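PDB 2PLW: ribosomal RNA methyltransferase, putative from Plasmodium falciparum, which probably methylates 2'-hydroxyls of uridines in ribosomal RNA using S-adenosylmethionine, the chain here being its FtsJ-like, RlmE-family methyltransferase domain. Local coordinates for residues A[50-55]-A[100-105]; A[93-98]-A[140-145]; A[165-170]-A[189-194]. All coordinates share one frame; numbering follows the deposited sequence.

In the fold
From the N terminus, strand 50-55 opens contact 1, which closes some 45 residues later on the end of helix 93-102. Contact 2 opens inside that loop, on the earlier turns of the same helix, and closes at the end of helix 122-143, so the two loops cross. Their centres lie about 8 Å apart and they touch, for example where Ile-54 meets Val-94. Contact 3 follows in series, joining helix 160-168 to strand 188-196 across a shorter loop; its centre is about 23 Å from that of contact 1. Contacts 1 and 3 tie helices to separate regions of one mixed sheet, contact 2 joins two helices, and Glu-141 meets Met-170 between contacts 2 and 3.

Contact 1: residues A[50-55]-A[100-105]; sequences KIIGID and EILQDK. With SAM (S-adenosylmethionine), chain C.
Asp-55 OD1 is gripped by two donors: the O2' hydroxyl of S-adenosylmethionine, at 2.6 Å from Asp-55 OD1, and the backbone N of Lys-57. Its twin oxygen is held likewise, Asp-55 OD2 accepting from SAM O3' at 2.7 Å and from the N of Tyr-32. CG stands anti to the backbone N (chi1 -160°), which carries the carboxylate beyond the strand end to the ribose; four bonds over two oxygens should fix its rotation. An acidic residue at the end of the second strand, holding both ribose hydroxyls, is the classic signature of the class I, Rossmann-like methyltransferase fold, and strand 49-55 fills that place here.

In its first half, through Lys-50 and Ile-52, the strand meets helix 93-102 largely by apolar groups. Ile-52 CD1 lies 3.9 Å from Ile-101 CG2, the two side chains overlapping alongside and pointed opposite ways. The end of Leu-102 comes nearer than its stem, its CD2 4.2 Å from Ile-52 CD1. Ile-101 CG2 also meets the aliphatic part of Lys-50, whose CD is 4.1 Å away. That lysine chain stays extended until a bend at chi4 (49°), and Lys-50 CE passes 3.5 Å from Ile-101 O. Ile-51, on the other face of the strand, packs on helix 35-43.

Beyond the helix, Gln-103 takes positive phi (55°) as the second residue (i+1) of a type II' turn from Leu-102 to Lys-105, closed by Lys-105 N to Leu-102 O at 3.0 Å. Lys-105 NZ also donates weakly to that carbonyl.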
loop_
_atom_site.group_PDB
_atom_site.type_symbol
_atom_site.label_atom_id
_atom_site.label_comp_id
_atom_site.label_asym_id
_atom_site.label_seq_id
_atom_site.Cartn_x
_atom_site.Cartn_y
_atom_site.Cartn_z
ATOM N N LYS A 50 -12.897 -4.694 6.490
ATOM C CA LYS A 50 -13.145 -4.512 5.059
ATOM C C LYS A 50 -11.781 -4.603 4.399
ATOM O O LYS A 50 -10.847 -3.918 4.816
ATOM C CB LYS A 50 -13.719 -3.140 4.747
ATOM C CG LYS A 50 -15.207 -3.042 4.804
ATOM C CD LYS A 50 -15.661 -1.606 4.529
ATOM C CE LYS A 50 -17.190 -1.535 4.437
ATOM N NZ LYS A 50 -17.931 -2.209 5.552
ATOM N N ILE A 51 -11.670 -5.475 3.412
ATOM C CA ILE A 51 -10.432 -5.654 2.656
ATOM C C ILE A 51 -10.671 -5.177 1.216
ATOM O O ILE A 51 -11.575 -5.666 0.544
ATOM C CB ILE A 51 -9.971 -7.123 2.700
ATOM C CG1 ILE A 51 -9.836 -7.581 4.158
ATOM C CG2 ILE A 51 -8.634 -7.292 1.995
ATOM C CD1 ILE A 51 -9.918 -9.079 4.297
ATOM N N ILE A 52 -9.870 -4.210 0.773
ATOM C CA ILE A 52 -9.999 -3.620 -0.570
ATOM C C ILE A 52 -8.670 -3.791 -1.310
ATOM O O ILE A 52 -7.609 -3.535 -0.760
ATOM C CB ILE A 52 -10.385 -2.107 -0.519
ATOM C CG1 ILE A 52 -11.614 -1.881 0.377
ATOM C CG2 ILE A 52 -10.627 -1.571 -1.939
ATOM C CD1 ILE A 52 -11.716 -0.484 0.917
ATOM N N GLY A 53 -8.753 -4.206 -2.569
ATOM C CA GLY A 53 -7.571 -4.357 -3.418
ATOM C C GLY A 53 -7.677 -3.411 -4.583
ATOM O O GLY A 53 -8.758 -3.292 -5.188
ATOM N N ILE A 54 -6.555 -2.792 -4.946
ATOM C CA ILE A 54 -6.535 -1.933 -6.132
ATOM C C ILE A 54 -5.398 -2.394 -7.017
ATOM O O ILE A 54 -4.294 -2.573 -6.531
ATOM C CB ILE A 54 -6.329 -0.445 -5.781
ATOM C CG1 ILE A 54 -7.602 0.125 -5.139
ATOM C CG2 ILE A 54 -6.094 0.377 -7.107
ATOM C CD1 ILE A 54 -7.442 1.557 -4.643
ATOM N N ASP A 55 -5.648 -2.576 -8.309
ATOM C CA ASP A 55 -4.533 -2.775 -9.257
ATOM C C ASP A 55 -4.959 -2.283 -10.618
ATOM O O ASP A 55 -6.142 -2.283 -10.921
ATOM C CB ASP A 55 -4.168 -4.262 -9.357
ATOM C CG ASP A 55 -2.794 -4.503 -9.905
ATOM O OD1 ASP A 55 -2.537 -4.236 -11.099
ATOM O OD2 ASP A 55 -1.951 -4.999 -9.144
ATOM N N GLU A 100 -18.288 4.447 -2.540
ATOM C CA GLU A 100 -19.301 3.393 -2.490
ATOM C C GLU A 100 -19.048 2.455 -1.317
ATOM O O GLU A 100 -19.976 2.040 -0.644
ATOM C CB GLU A 100 -19.278 2.557 -3.773
ATOM C CG GLU A 100 -20.083 3.082 -4.939
ATOM C CD GLU A 100 -20.194 2.033 -6.052
ATOM O OE1 GLU A 100 -21.315 1.509 -6.270
ATOM O OE2 GLU A 100 -19.153 1.721 -6.696
ATOM N N ILE A 101 -17.782 2.142 -1.081
ATOM C CA ILE A 101 -17.375 1.141 -0.085
ATOM C C ILE A 101 -17.242 1.746 1.327
ATOM O O ILE A 101 -17.758 1.189 2.308
ATOM C CB ILE A 101 -16.051 0.414 -0.523
ATOM C CG1 ILE A 101 -16.204 -0.339 -1.845
ATOM C CG2 ILE A 101 -15.591 -0.593 0.530
ATOM C CD1 ILE A 101 -14.861 -0.624 -2.539
ATOM N N LEU A 102 -16.565 2.888 1.414
ATOM C CA LEU A 102 -16.228 3.537 2.681
ATOM C C LEU A 102 -17.303 4.459 3.251
ATOM O O LEU A 102 -17.322 4.691 4.466
ATOM C CB LEU A 102 -14.947 4.377 2.527
ATOM C CG LEU A 102 -13.645 3.670 2.135
ATOM C CD1 LEU A 102 -12.601 4.700 1.820
ATOM C CD2 LEU A 102 -13.207 2.729 3.258
ATOM N N GLN A 103 -18.132 5.032 2.370
ATOM C CA GLN A 103 -19.025 6.141 2.731
ATOM C C GLN A 103 -18.230 7.296 3.352
ATOM O O GLN A 103 -17.540 8.020 2.641
ATOM C CB GLN A 103 -20.166 5.678 3.648
ATOM C CG GLN A 103 -21.063 4.597 3.053
ATOM C CD GLN A 103 -21.591 4.981 1.688
ATOM O OE1 GLN A 103 -22.137 6.083 1.499
ATOM N NE2 GLN A 103 -21.435 4.079 0.718
ATOM N N ASP A 104 -18.319 7.455 4.664
ATOM C CA ASP A 104 -17.658 8.563 5.354
ATOM C C ASP A 104 -16.387 8.143 6.107
ATOM O O ASP A 104 -15.805 8.936 6.876
ATOM C CB ASP A 104 -18.657 9.247 6.289
ATOM C CG ASP A 104 -19.697 10.065 5.527
ATOM O OD1 ASP A 104 -19.398 10.483 4.387
ATOM O OD2 ASP A 104 -20.805 10.289 6.067
ATOM N N LYS A 105 -15.943 6.912 5.872
ATOM C CA LYS A 105 -14.835 6.356 6.633
ATOM C C LYS A 105 -13.506 6.507 5.912
ATOM O O LYS A 105 -13.446 6.556 4.693
ATOM C CB LYS A 105 -15.091 4.887 6.953
ATOM C CG LYS A 105 -16.208 4.660 7.969
ATOM C CD LYS A 105 -16.416 3.171 8.246
ATOM C CE LYS A 105 -17.092 2.491 7.045
ATOM N NZ LYS A 105 -18.531 2.903 6.907
HETATM N N SAM C . 1.172 -8.078 -3.715
HETATM C CA SAM C . 0.647 -8.793 -4.927
HETATM C C SAM C . 0.203 -10.218 -4.594
HETATM O O SAM C . 0.576 -10.725 -3.535
HETATM O OXT SAM C . -0.541 -10.877 -5.330
HETATM C CB SAM C . 1.723 -8.796 -6.021
HETATM C CG SAM C . 1.869 -7.373 -6.557
HETATM S SD SAM C . 2.770 -7.227 -8.112
HETATM C CE SAM C . 4.418 -7.613 -7.498
HETATM C "C5'" SAM C . 2.864 -5.432 -8.342
HETATM C "C4'" SAM C . 1.550 -4.885 -8.901
HETATM O "O4'" SAM C . 1.600 -3.458 -8.830
HETATM C "C3'" SAM C . 1.250 -5.242 -10.378
HETATM O "O3'" SAM C . 0.140 -6.107 -10.477
HETATM C "C2'" SAM C . 0.966 -3.886 -11.042
HETATM O "O2'" SAM C . -0.106 -3.851 -11.978
HETATM C "C1'" SAM C . 0.695 -3.002 -9.838
HETATM N N9 SAM C . 0.875 -1.564 -10.044
HETATM C C8 SAM C . 1.984 -0.888 -10.509
HETATM N N7 SAM C . 1.718 0.435 -10.496
HETATM C C5 SAM C . 0.456 0.603 -10.022
HETATM C C6 SAM C . -0.337 1.727 -9.784
HETATM N N6 SAM C . 0.112 2.949 -10.033
HETATM N N1 SAM C . -1.603 1.581 -9.278
HETATM C C2 SAM C . -2.120 0.330 -8.992
HETATM N N3 SAM C . -1.336 -0.786 -9.212
HETATM C C4 SAM C . -0.082 -0.646 -9.732
#

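Contact 2: residues A[93-98]-A[140-145]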
loop_
_atom_site.group_PDB
_atom_site.type_symbol
_atom_site.label_atom_id
_atom_site.label_comp_id
_atom_site.label_asym_id
_atom_site.label_seq_id
_atom_site.Cartn_x
_atom_site.Cartn_y
_atom_site.Cartn_z
ATOM N N SER A 93 -12.558 7.839 -10.846
ATOM C CA SER A 93 -13.129 6.493 -10.819
ATOM C C SER A 93 -12.759 5.730 -9.546
ATOM O O SER A 93 -13.648 5.206 -8.906
ATOM C CB SER A 93 -12.813 5.668 -12.065
ATOM O OG SER A 93 -11.413 5.461 -12.188
ATOM N N VAL A 94 -11.473 5.695 -9.195
ATOM C CA VAL A 94 -11.028 5.054 -7.932
ATOM C C VAL A 94 -11.729 5.711 -6.737
ATOM O O VAL A 94 -12.271 5.039 -5.849
ATOM C CB VAL A 94 -9.483 5.053 -7.784
ATOM C CG1 VAL A 94 -9.040 4.695 -6.350
ATOM C CG2 VAL A 94 -8.844 4.061 -8.770
ATOM N N ASP A 95 -11.784 7.037 -6.734
ATOM C CA ASP A 95 -12.396 7.743 -5.601
ATOM C C ASP A 95 -13.870 7.404 -5.397
ATOM O O ASP A 95 -14.320 7.212 -4.276
ATOM C CB ASP A 95 -12.221 9.231 -5.774
ATOM C CG ASP A 95 -10.779 9.600 -6.005
ATOM O OD1 ASP A 95 -10.019 9.747 -5.024
ATOM O OD2 ASP A 95 -10.413 9.730 -7.192
ATOM N N TYR A 96 -14.624 7.367 -6.490
ATOM C CA TYR A 96 -16.047 7.076 -6.382
ATOM C C TYR A 96 -16.332 5.615 -6.030
ATOM O O TYR A 96 -17.251 5.317 -5.248
ATOM C CB TYR A 96 -16.807 7.630 -7.594
ATOM C CG TYR A 96 -17.079 9.102 -7.313
ATOM C CD1 TYR A 96 -16.283 10.108 -7.879
ATOM C CD2 TYR A 96 -18.067 9.482 -6.399
ATOM C CE1 TYR A 96 -16.492 11.430 -7.580
ATOM C CE2 TYR A 96 -18.293 10.836 -6.105
ATOM C CZ TYR A 96 -17.493 11.793 -6.702
ATOM O OH TYR A 96 -17.695 13.113 -6.417
ATOM N N LYS A 97 -15.468 4.724 -6.501
ATOM C CA LYS A 97 -15.536 3.330 -6.065
ATOM C C LYS A 97 -15.198 3.182 -4.578
ATOM O O LYS A 97 -15.864 2.445 -3.865
ATOM C CB LYS A 97 -14.624 2.461 -6.922
ATOM C CG LYS A 97 -15.134 2.333 -8.354
ATOM C CD LYS A 97 -14.248 1.415 -9.143
ATOM C CE LYS A 97 -14.267 1.723 -10.647
ATOM N NZ LYS A 97 -13.082 1.086 -11.344
ATOM N N LEU A 98 -14.166 3.883 -4.109
ATOM C CA LEU A 98 -13.897 3.948 -2.660
ATOM C C LEU A 98 -15.051 4.525 -1.863
ATOM O O LEU A 98 -15.373 4.022 -0.797
ATOM C CB LEU A 98 -12.598 4.706 -2.340
ATOM C CG LEU A 98 -11.340 3.939 -2.706
ATOM C CD1 LEU A 98 -10.111 4.875 -2.658
ATOM C CD2 LEU A 98 -11.135 2.677 -1.807
ATOM N N MET A 140 -2.484 8.165 -0.517
ATOM C CA MET A 140 -2.575 7.671 0.880
ATOM C C MET A 140 -3.011 8.775 1.854
ATOM O O MET A 140 -3.914 8.585 2.692
ATOM C CB MET A 140 -1.215 7.043 1.299
ATOM C CG MET A 140 -1.104 6.723 2.848
ATOM S SD MET A 140 -0.779 8.070 3.889
ATOM C CE MET A 140 0.847 8.580 3.349
ATOM N N GLU A 141 -2.384 9.939 1.734
ATOM C CA GLU A 141 -2.688 11.057 2.607
ATOM C C GLU A 141 -4.159 11.436 2.615
ATOM O O GLU A 141 -4.671 11.935 3.627
ATOM C CB GLU A 141 -1.913 12.280 2.155
ATOM C CG GLU A 141 -0.536 12.450 2.721
ATOM C CD GLU A 141 -0.170 13.917 2.691
ATOM O OE1 GLU A 141 -0.086 14.459 1.573
ATOM O OE2 GLU A 141 -0.039 14.540 3.778
ATOM N N GLN A 142 -4.828 11.242 1.476
ATOM C CA GLN A 142 -6.251 11.574 1.359
ATOM C C GLN A 142 -7.122 10.593 2.093
ATOM O O GLN A 142 -8.144 10.990 2.643
ATOM C CB GLN A 142 -6.666 11.615 -0.119
ATOM C CG GLN A 142 -5.885 12.668 -0.942
ATOM C CD GLN A 142 -6.086 12.488 -2.442
ATOM O OE1 GLN A 142 -7.209 12.367 -2.919
ATOM N NE2 GLN A 142 -4.985 12.415 -3.178
ATOM N N TYR A 143 -6.698 9.324 2.123
ATOM C CA TYR A 143 -7.586 8.220 2.556
ATOM C C TYR A 143 -7.226 7.572 3.885
ATOM O O TYR A 143 -8.040 6.852 4.434
ATOM C CB TYR A 143 -7.721 7.147 1.453
ATOM C CG TYR A 143 -8.570 7.682 0.313
ATOM C CD1 TYR A 143 -9.951 7.668 0.413
ATOM C CD2 TYR A 143 -7.973 8.229 -0.821
ATOM C CE1 TYR A 143 -10.759 8.204 -0.609
ATOM C CE2 TYR A 143 -8.779 8.781 -1.870
ATOM C CZ TYR A 143 -10.156 8.748 -1.736
ATOM O OH TYR A 143 -10.997 9.272 -2.720
ATOM N N ILE A 144 -6.038 7.857 4.396
ATOM C CA ILE A 144 -5.574 7.199 5.611
ATOM C C ILE A 144 -6.275 7.801 6.839
ATOM O O ILE A 144 -6.440 9.022 6.936
ATOM C CB ILE A 144 -4.030 7.272 5.775
ATOM C CG1 ILE A 144 -3.558 6.291 6.858
ATOM C CG2 ILE A 144 -3.545 8.679 6.070
ATOM C CD1 ILE A 144 -3.461 4.932 6.395
ATOM N N ASN A 145 -6.676 6.922 7.750
ATOM C CA ASN A 145 -7.255 7.313 9.031
ATOM C C ASN A 145 -6.169 7.788 9.986
ATOM O O ASN A 145 -5.031 7.332 9.917
ATOM C CB ASN A 145 -7.923 6.107 9.664
ATOM C CG ASN A 145 -9.117 6.468 10.491
ATOM O OD1 ASN A 145 -9.451 7.638 10.691
ATOM N ND2 ASN A 145 -9.776 5.441 11.014
HETATM O O HOH W 1 -7.545 11.080 -5.291
HETATM O O HOH W 2 -13.648 9.167 -2.261
#
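Tyr-143 and Asp-95 meet at the phenol: the hydroxyl donates to the carboxylate, with 2.5 Å between Tyr-143 OH and Asp-95 OD1. The acceptor uses its anti lone pair, the one away from its sister oxygen, and lies in the ring plane at the edge. The two flat groups are 29° apart, while the side chains as a whole cross at about a right angle. The approach follows from the torsions: Asp-95 CG stands beside its backbone N (chi1 -53°), which brings the carboxylate nearer the other helix than the CB direction alone would. Tyr-143 CG likewise lies beside its N, and the ring reaches across to helix 93-102.

Leu-98 covers one ring face. Leu-98 CD1 sits over the centre, 3.9 Å from the Tyr-143 ring centroid and only 10° off the normal, a CH-pi contact. One helix turn separates Asp-95 from Leu-98, which lets them reach the edge and the face of the same ring. Both helices pack on the sheet of the Rossmann-like fold, Leu-98 touching Ile-68 and Tyr-143 touching Ile-107. Phe-139 meets the Tyr-143 ring as well and also touches Val-94 and Leu-98.

A water spans the gap between the helices, donating to Asp-95 O at 2.9 Å and to Tyr-143 OH at 2.7 Å. A second water lies between Asp-95 OD1 and Gln-142 OE1, 2.7 Å from the latter, though it has fewer protons to give than acceptors nearby. Gln-142 NE2 turns instead to the carbonyls of Asn-78 and His-138, and Asp-95 OD2 accepts from Met-77 N.

Contact 3: residues A[165-170]-A[189-194]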
loop_
_atom_site.group_PDB
_atom_site.type_symbol
_atom_site.label_atom_id
_atom_site.label_comp_id
_atom_site.label_asym_id
_atom_site.label_seq_id
_atom_site.Cartn_x
_atom_site.Cartn_y
_atom_site.Cartn_z
ATOM N N THR A 165 12.209 10.690 5.328
ATOM C CA THR A 165 12.103 11.927 6.104
ATOM C C THR A 165 10.792 12.642 5.828
ATOM O O THR A 165 10.134 13.180 6.729
ATOM C CB THR A 165 13.298 12.825 5.835
ATOM O OG1 THR A 165 14.456 12.165 6.353
ATOM C CG2 THR A 165 13.126 14.181 6.506
ATOM N N TYR A 166 10.384 12.609 4.571
ATOM C CA TYR A 166 9.123 13.207 4.216
ATOM C C TYR A 166 7.976 12.518 4.976
ATOM O O TYR A 166 7.087 13.172 5.530
ATOM C CB TYR A 166 8.929 13.097 2.702
ATOM C CG TYR A 166 7.655 13.721 2.222
ATOM C CD1 TYR A 166 7.377 15.065 2.450
ATOM C CD2 TYR A 166 6.720 12.959 1.524
ATOM C CE1 TYR A 166 6.182 15.644 1.990
ATOM C CE2 TYR A 166 5.544 13.525 1.062
ATOM C CZ TYR A 166 5.278 14.858 1.303
ATOM O OH TYR A 166 4.093 15.378 0.825
ATOM N N LEU A 167 8.016 11.192 5.029
ATOM C CA LEU A 167 6.960 10.432 5.712
ATOM C C LEU A 167 6.952 10.666 7.227
ATOM O O LEU A 167 5.894 10.675 7.841
ATOM C CB LEU A 167 7.086 8.940 5.386
ATOM C CG LEU A 167 6.679 8.619 3.940
ATOM C CD1 LEU A 167 7.234 7.285 3.498
ATOM C CD2 LEU A 167 5.161 8.644 3.727
ATOM N N LYS A 168 8.137 10.889 7.796
ATOM C CA LYS A 168 8.291 11.204 9.218
ATOM C C LYS A 168 7.611 12.514 9.554
ATOM O O LYS A 168 7.359 12.818 10.720
ATOM C CB LYS A 168 9.765 11.276 9.591
ATOM C CG LYS A 168 10.437 9.927 9.701
ATOM C CD LYS A 168 11.879 10.059 10.107
ATOM C CE LYS A 168 12.497 8.698 10.321
ATOM N NZ LYS A 168 13.893 8.874 10.832
ATOM N N GLY A 169 7.295 13.299 8.528
ATOM C CA GLY A 169 6.523 14.503 8.716
ATOM C C GLY A 169 5.033 14.265 8.865
ATOM O O GLY A 169 4.293 15.192 9.177
ATOM N N MET A 170 4.569 13.036 8.657
ATOM C CA MET A 170 3.152 12.790 8.826
ATOM C C MET A 170 2.782 11.575 9.681
ATOM O O MET A 170 1.607 11.377 9.982
ATOM C CB MET A 170 2.412 12.828 7.484
ATOM C CG MET A 170 2.777 11.793 6.495
ATOM S SD MET A 170 2.212 12.352 4.846
ATOM C CE MET A 170 3.762 12.629 4.031
ATOM N N ILE A 189 12.926 -2.263 -0.746
ATOM C CA ILE A 189 12.693 -2.138 0.686
ATOM C C ILE A 189 11.241 -1.755 0.840
ATOM O O ILE A 189 10.597 -1.396 -0.150
ATOM C CB ILE A 189 13.580 -1.049 1.367
ATOM C CG1 ILE A 189 13.457 0.321 0.661
ATOM C CG2 ILE A 189 15.066 -1.477 1.438
ATOM C CD1 ILE A 189 12.516 1.285 1.372
ATOM N N TYR A 190 10.739 -1.860 2.064
ATOM C CA TYR A 190 9.452 -1.271 2.408
ATOM C C TYR A 190 9.675 -0.150 3.406
ATOM O O TYR A 190 10.491 -0.287 4.313
ATOM C CB TYR A 190 8.496 -2.318 2.989
ATOM C CG TYR A 190 8.081 -3.385 2.008
ATOM C CD1 TYR A 190 6.965 -3.205 1.171
ATOM C CD2 TYR A 190 8.798 -4.584 1.911
ATOM C CE1 TYR A 190 6.563 -4.185 0.281
ATOM C CE2 TYR A 190 8.405 -5.580 1.009
ATOM C CZ TYR A 190 7.298 -5.368 0.195
ATOM O OH TYR A 190 6.941 -6.371 -0.687
ATOM N N LEU A 191 8.946 0.959 3.233
ATOM C CA LEU A 191 8.881 2.002 4.246
ATOM C C LEU A 191 7.633 1.698 5.081
ATOM O O LEU A 191 6.537 1.647 4.548
ATOM C CB LEU A 191 8.802 3.388 3.619
ATOM C CG LEU A 191 10.005 3.771 2.738
ATOM C CD1 LEU A 191 9.638 4.903 1.735
ATOM C CD2 LEU A 191 11.203 4.162 3.590
ATOM N N VAL A 192 7.850 1.408 6.355
ATOM C CA VAL A 192 6.785 1.052 7.295
ATOM C C VAL A 192 6.465 2.249 8.169
ATOM O O VAL A 192 7.308 2.706 8.958
ATOM C CB VAL A 192 7.214 -0.164 8.174
ATOM C CG1 VAL A 192 6.084 -0.532 9.129
ATOM C CG2 VAL A 192 7.542 -1.320 7.294
ATOM N N CYS A 193 5.236 2.767 8.053
ATOM C CA CYS A 193 4.891 4.006 8.696
ATOM C C CYS A 193 3.753 3.758 9.662
ATOM O O CYS A 193 2.696 3.266 9.270
ATOM C CB CYS A 193 4.415 5.022 7.640
ATOM S SG CYS A 193 5.578 5.214 6.262
ATOM N N LYS A 194 3.986 4.128 10.919
ATOM C CA LYS A 194 3.051 3.883 11.991
ATOM C C LYS A 194 2.531 5.144 12.630
ATOM O O LYS A 194 3.286 6.077 12.940
ATOM C CB LYS A 194 3.715 2.972 13.034
ATOM C CG LYS A 194 4.326 1.701 12.423
ATOM C CD LYS A 194 3.326 0.546 12.285
ATOM C CE LYS A 194 3.089 -0.201 13.601
ATOM N NZ LYS A 194 4.126 -1.240 13.948
#
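Leu-167 and Cys-193 mark the closest backbone approach of segment 165-170, which begins as the end of helix 160-168, to strand 189-194, their CA atoms lying 7.4 Å apart. The chain leaves Leu-167 through short turns, with Gly-169 N bonded to Tyr-166 O at 3.0 Å and Met-170 N to Leu-167 O at 2.8 Å. The strand is extended throughout, so alternate residues share a face: Leu-191 and Cys-193 direct their CB atoms toward the helix, whereas Val-192 points away, and both it and Tyr-190 pack on helix 7-17.

One methyl group carries the contact. Leu-167 CD1 meets Leu-191 CD1 at 3.8 Å, the two leucine side chains crossing at about a right angle. Leu-167 CD1 also lies 3.8 Å from Cys-193 SG, thus touching two neighbours on that face of the strand. Cys-193 SG comes within 4.1 Å of Leu-167 CB too, and so lies along the leucine stem as well as at its end. All three residues are buried, and the join is wholly apolar.

Neighbouring strands extend this core, Leu-167 also touching Tyr-150 and Val-174, and Cys-193 touching Phe-171. Strand 188-196 runs antiparallel between 148-155 and 171-176. Lys-153, predicted as the proton acceptor, has its side chain about 8 Å from that of Leu-191. A final antiparallel strand inserted between the fifth and sixth, giving the order 3-2-1-4-5-7-6, is the hallmark of the class I methyltransferase sheet, which carries helices on both faces, here 160-168 on one and 7-17 on the other.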